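Local coordinates for CRISPR-associated protein CasA/Cse1 (PDB 4AN8) that forms part of the Cascade ribonucleoprotein complex of a type I-E CRISPR system, which probably targets invading nucleic acids in adaptive immunity, at residues 79-84 against 202-207. Residues are numbered along the deposited sequence; the frame is centred on the assembly and turned at random.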
ATOM      1  N   ASP A  79      -5.787 -25.098  -7.081  1.00 37.73           N
ATOM      2  CA  ASP A  79      -5.696 -25.733  -8.385  1.00 37.73           C
ATOM      3  C   ASP A  79      -4.735 -24.962  -9.286  1.00 37.73           C
ATOM      4  O   ASP A  79      -3.772 -25.531  -9.794  1.00 37.73           O
ATOM      5  CB  ASP A  79      -7.073 -25.800  -9.058  1.00 86.69           C
ATOM      6  CG  ASP A  79      -7.886 -27.001  -8.618  1.00 86.69           C
ATOM      7  OD1 ASP A  79      -7.319 -28.110  -8.553  1.00 86.69           O
ATOM      8  OD2 ASP A  79      -9.096 -26.840  -8.342  1.00 86.69           O
ATOM      9  N   TRP A  80      -4.999 -23.672  -9.500  1.00 31.31           N
ATOM     10  CA  TRP A  80      -4.185 -22.904 -10.435  1.00 31.31           C
ATOM     11  C   TRP A  80      -2.748 -22.869  -9.971  1.00 31.31           C
ATOM     12  O   TRP A  80      -1.833 -22.827 -10.781  1.00 31.31           O
ATOM     13  CB  TRP A  80      -4.727 -21.485 -10.610  1.00 25.57           C
ATOM     14  CG  TRP A  80      -6.145 -21.504 -11.033  1.00 25.57           C
ATOM     15  CD1 TRP A  80      -6.777 -22.501 -11.720  1.00 25.57           C
ATOM     16  CD2 TRP A  80      -7.131 -20.494 -10.784  1.00 25.57           C
ATOM     17  NE1 TRP A  80      -8.095 -22.168 -11.928  1.00 25.57           N
ATOM     18  CE2 TRP A  80      -8.340 -20.944 -11.358  1.00 25.57           C
ATOM     19  CE3 TRP A  80      -7.107 -19.253 -10.141  1.00 25.57           C
ATOM     20  CZ2 TRP A  80      -9.517 -20.204 -11.296  1.00 25.57           C
ATOM     21  CZ3 TRP A  80      -8.274 -18.514 -10.082  1.00 25.57           C
ATOM     22  CH2 TRP A  80      -9.463 -18.990 -10.659  1.00 25.57           C
ATOM     23  N   TRP A  81      -2.555 -22.884  -8.664  1.00 31.64           N
ATOM     24  CA  TRP A  81      -1.212 -22.928  -8.110  1.00 31.64           C
ATOM     25  C   TRP A  81      -0.550 -24.243  -8.514  1.00 31.64           C
ATOM     26  O   TRP A  81       0.575 -24.253  -8.991  1.00 31.64           O
ATOM     27  CB  TRP A  81      -1.245 -22.814  -6.580  1.00 26.98           C
ATOM     28  CG  TRP A  81       0.100 -22.663  -5.991  1.00 26.98           C
ATOM     29  CD1 TRP A  81       1.116 -23.582  -6.018  1.00 26.98           C
ATOM     30  CD2 TRP A  81       0.614 -21.519  -5.286  1.00 26.98           C
ATOM     31  NE1 TRP A  81       2.223 -23.082  -5.378  1.00 26.98           N
ATOM     32  CE2 TRP A  81       1.943 -21.819  -4.917  1.00 26.98           C
ATOM     33  CE3 TRP A  81       0.078 -20.275  -4.926  1.00 26.98           C
ATOM     34  CZ2 TRP A  81       2.751 -20.912  -4.193  1.00 26.98           C
ATOM     35  CZ3 TRP A  81       0.891 -19.372  -4.219  1.00 26.98           C
ATOM     36  CH2 TRP A  81       2.205 -19.701  -3.863  1.00 26.98           C
ATOM     37  N   ARG A  82      -1.252 -25.351  -8.292  1.00 37.89           N
ATOM     38  CA  ARG A  82      -0.739 -26.674  -8.647  1.00 37.89           C
ATOM     39  C   ARG A  82      -0.403 -26.775 -10.138  1.00 37.89           C
ATOM     40  O   ARG A  82       0.672 -27.249 -10.504  1.00 37.89           O
ATOM     41  CB  ARG A  82      -1.725 -27.784  -8.243  1.00 51.38           C
ATOM     42  CG  ARG A  82      -1.542 -28.290  -6.817  1.00 51.38           C
ATOM     43  CD  ARG A  82      -2.377 -29.542  -6.525  1.00 51.38           C
ATOM     44  NE  ARG A  82      -3.766 -29.319  -6.896  1.00 51.38           N
ATOM     45  CZ  ARG A  82      -4.703 -28.857  -6.073  1.00 51.38           C
ATOM     46  NH1 ARG A  82      -4.415 -28.593  -4.801  1.00 51.38           N
ATOM     47  NH2 ARG A  82      -5.938 -28.672  -6.524  1.00 51.38           N
ATOM     48  N   LYS A  83      -1.312 -26.316 -10.992  1.00 39.56           N
ATOM     49  CA  LYS A  83      -1.120 -26.415 -12.440  1.00 39.56           C
ATOM     50  C   LYS A  83      -0.055 -25.468 -12.971  1.00 39.56           C
ATOM     51  O   LYS A  83       0.422 -25.631 -14.092  1.00 39.56           O
ATOM     52  CB  LYS A  83      -2.437 -26.210 -13.180  1.00 59.80           C
ATOM     53  CG  LYS A  83      -3.054 -27.509 -13.649  1.00 59.80           C
ATOM     54  CD  LYS A  83      -4.530 -27.356 -13.950  1.00 59.80           C
ATOM     55  CE  LYS A  83      -5.346 -27.406 -12.673  1.00 59.80           C
ATOM     56  NZ  LYS A  83      -6.739 -26.928 -12.901  1.00 59.80           N
ATOM     57  N   GLY A  84       0.329 -24.478 -12.168  1.00 29.78           N
ATOM     58  CA  GLY A  84       1.347 -23.547 -12.606  1.00 29.78           C
ATOM     59  C   GLY A  84       0.833 -22.486 -13.563  1.00 29.78           C
ATOM     60  O   GLY A  84       1.606 -21.888 -14.307  1.00 29.78           O
ATOM     61  N   THR A 202       2.138 -14.376  -6.734  1.00 21.14           N
ATOM     62  CA  THR A 202       1.718 -13.120  -6.142  1.00 21.14           C
ATOM     63  C   THR A 202       0.256 -12.820  -6.498  1.00 21.14           C
ATOM     64  O   THR A 202      -0.559 -12.607  -5.603  1.00 21.14           O
ATOM     65  CB  THR A 202       2.657 -11.967  -6.522  1.00 17.82           C
ATOM     66  OG1 THR A 202       3.947 -12.235  -5.965  1.00 17.82           O
ATOM     67  CG2 THR A 202       2.128 -10.626  -5.965  1.00 17.82           C
ATOM     68  N   LEU A 203      -0.080 -12.841  -7.781  1.00 22.00           N
ATOM     69  CA  LEU A 203      -1.486 -12.713  -8.169  1.00 22.00           C
ATOM     70  C   LEU A 203      -2.383 -13.708  -7.422  1.00 22.00           C
ATOM     71  O   LEU A 203      -3.415 -13.324  -6.880  1.00 22.00           O
ATOM     72  CB  LEU A 203      -1.665 -12.859  -9.689  1.00 18.18           C
ATOM     73  CG  LEU A 203      -1.025 -11.708 -10.469  1.00 18.18           C
ATOM     74  CD1 LEU A 203      -1.174 -11.884 -11.959  1.00 18.18           C
ATOM     75  CD2 LEU A 203      -1.572 -10.321 -10.026  1.00 18.18           C
ATOM     76  N   LEU A 204      -1.995 -14.980  -7.366  1.00 22.38           N
ATOM     77  CA  LEU A 204      -2.796 -15.980  -6.640  1.00 22.38           C
ATOM     78  C   LEU A 204      -2.992 -15.661  -5.135  1.00 22.38           C
ATOM     79  O   LEU A 204      -4.075 -15.894  -4.574  1.00 22.38           O
ATOM     80  CB  LEU A 204      -2.190 -17.380  -6.798  1.00 18.61           C
ATOM     81  CG  LEU A 204      -2.275 -18.008  -8.199  1.00 18.61           C
ATOM     82  CD1 LEU A 204      -1.406 -19.274  -8.302  1.00 18.61           C
ATOM     83  CD2 LEU A 204      -3.727 -18.306  -8.581  1.00 18.61           C
ATOM     84  N   LEU A 205      -1.934 -15.149  -4.493  1.00 19.77           N
ATOM     85  CA  LEU A 205      -1.972 -14.783  -3.092  1.00 19.77           C
ATOM     86  C   LEU A 205      -2.875 -13.577  -2.829  1.00 19.77           C
ATOM     87  O   LEU A 205      -3.245 -13.325  -1.685  1.00 19.77           O
ATOM     88  CB  LEU A 205      -0.559 -14.521  -2.566  1.00 20.71           C
ATOM     89  CG  LEU A 205       0.359 -15.746  -2.477  1.00 20.71           C
ATOM     90  CD1 LEU A 205       1.824 -15.342  -2.460  1.00 20.71           C
ATOM     91  CD2 LEU A 205      -0.003 -16.601  -1.278  1.00 20.71           C
ATOM     92  N   ASN A 206      -3.241 -12.845  -3.884  1.00 19.07           N
ATOM     93  CA  ASN A 206      -4.107 -11.671  -3.739  1.00 19.07           C
ATOM     94  C   ASN A 206      -5.483 -11.882  -4.357  1.00 19.07           C
ATOM     95  O   ASN A 206      -6.318 -10.976  -4.317  1.00 19.07           O
ATOM     96  CB  ASN A 206      -3.455 -10.421  -4.352  1.00 18.26           C
ATOM     97  CG  ASN A 206      -2.308  -9.893  -3.511  1.00 18.26           C
ATOM     98  OD1 ASN A 206      -2.509  -9.045  -2.647  1.00 18.26           O
ATOM     99  ND2 ASN A 206      -1.101 -10.422  -3.741  1.00 18.26           N
ATOM    100  N   LEU A 207      -5.712 -13.079  -4.909  1.00 23.48           N
ATOM    101  CA  LEU A 207      -7.003 -13.388  -5.533  1.00 23.48           C
ATOM    102  C   LEU A 207      -8.016 -13.902  -4.533  1.00 23.48           C
ATOM    103  O   LEU A 207      -8.344 -15.084  -4.524  1.00 23.48           O
ATOM    104  CB  LEU A 207      -6.870 -14.404  -6.665  1.00 26.08           C
ATOM    105  CG  LEU A 207      -6.455 -13.890  -8.035  1.00 26.08           C
ATOM    106  CD1 LEU A 207      -6.297 -15.076  -8.974  1.00 26.08           C
ATOM    107  CD2 LEU A 207      -7.486 -12.927  -8.573  1.00 26.08           C
TER
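L204 is the bump of this contact: its isobutyl group enters the notch between W80 and W81, consecutive residues whose indoles splay apart from one helix. CD2 takes the W80 wall, lying in the plane of that ring at its edge, 3.8 Å from CE3 of W80. CD1 of L204 sits at the foot of the W81 wall, 3.7 Å from CA of W81 and also against CE3 of its ring. A branched aliphatic suits such a hollow, since its two methyls diverge as the walls do.

Beyond the notch, with CG of W81 anti to the backbone N (chi1 -172°), the indole swings forward and flanks the opposing helix at L205, its CZ3 4.1 Å from CG of L205. W80, its CG instead anti to the carbonyl carbon (chi1 -56°), puts CZ3 4.1 Å from CD1 of L207, just after that helix. Both leucines offer a compact apolar group to a ring edge. Large flat side chains can bridge this way between helix segments whose axes come no closer than 10.6 Å and run nearly antiparallel (168°).

F86 also covers L204 and L207. Helix 320-333 packs on W81 and L205, helix 50-67 backs L207, and strand 191-195 borders L205 through P194.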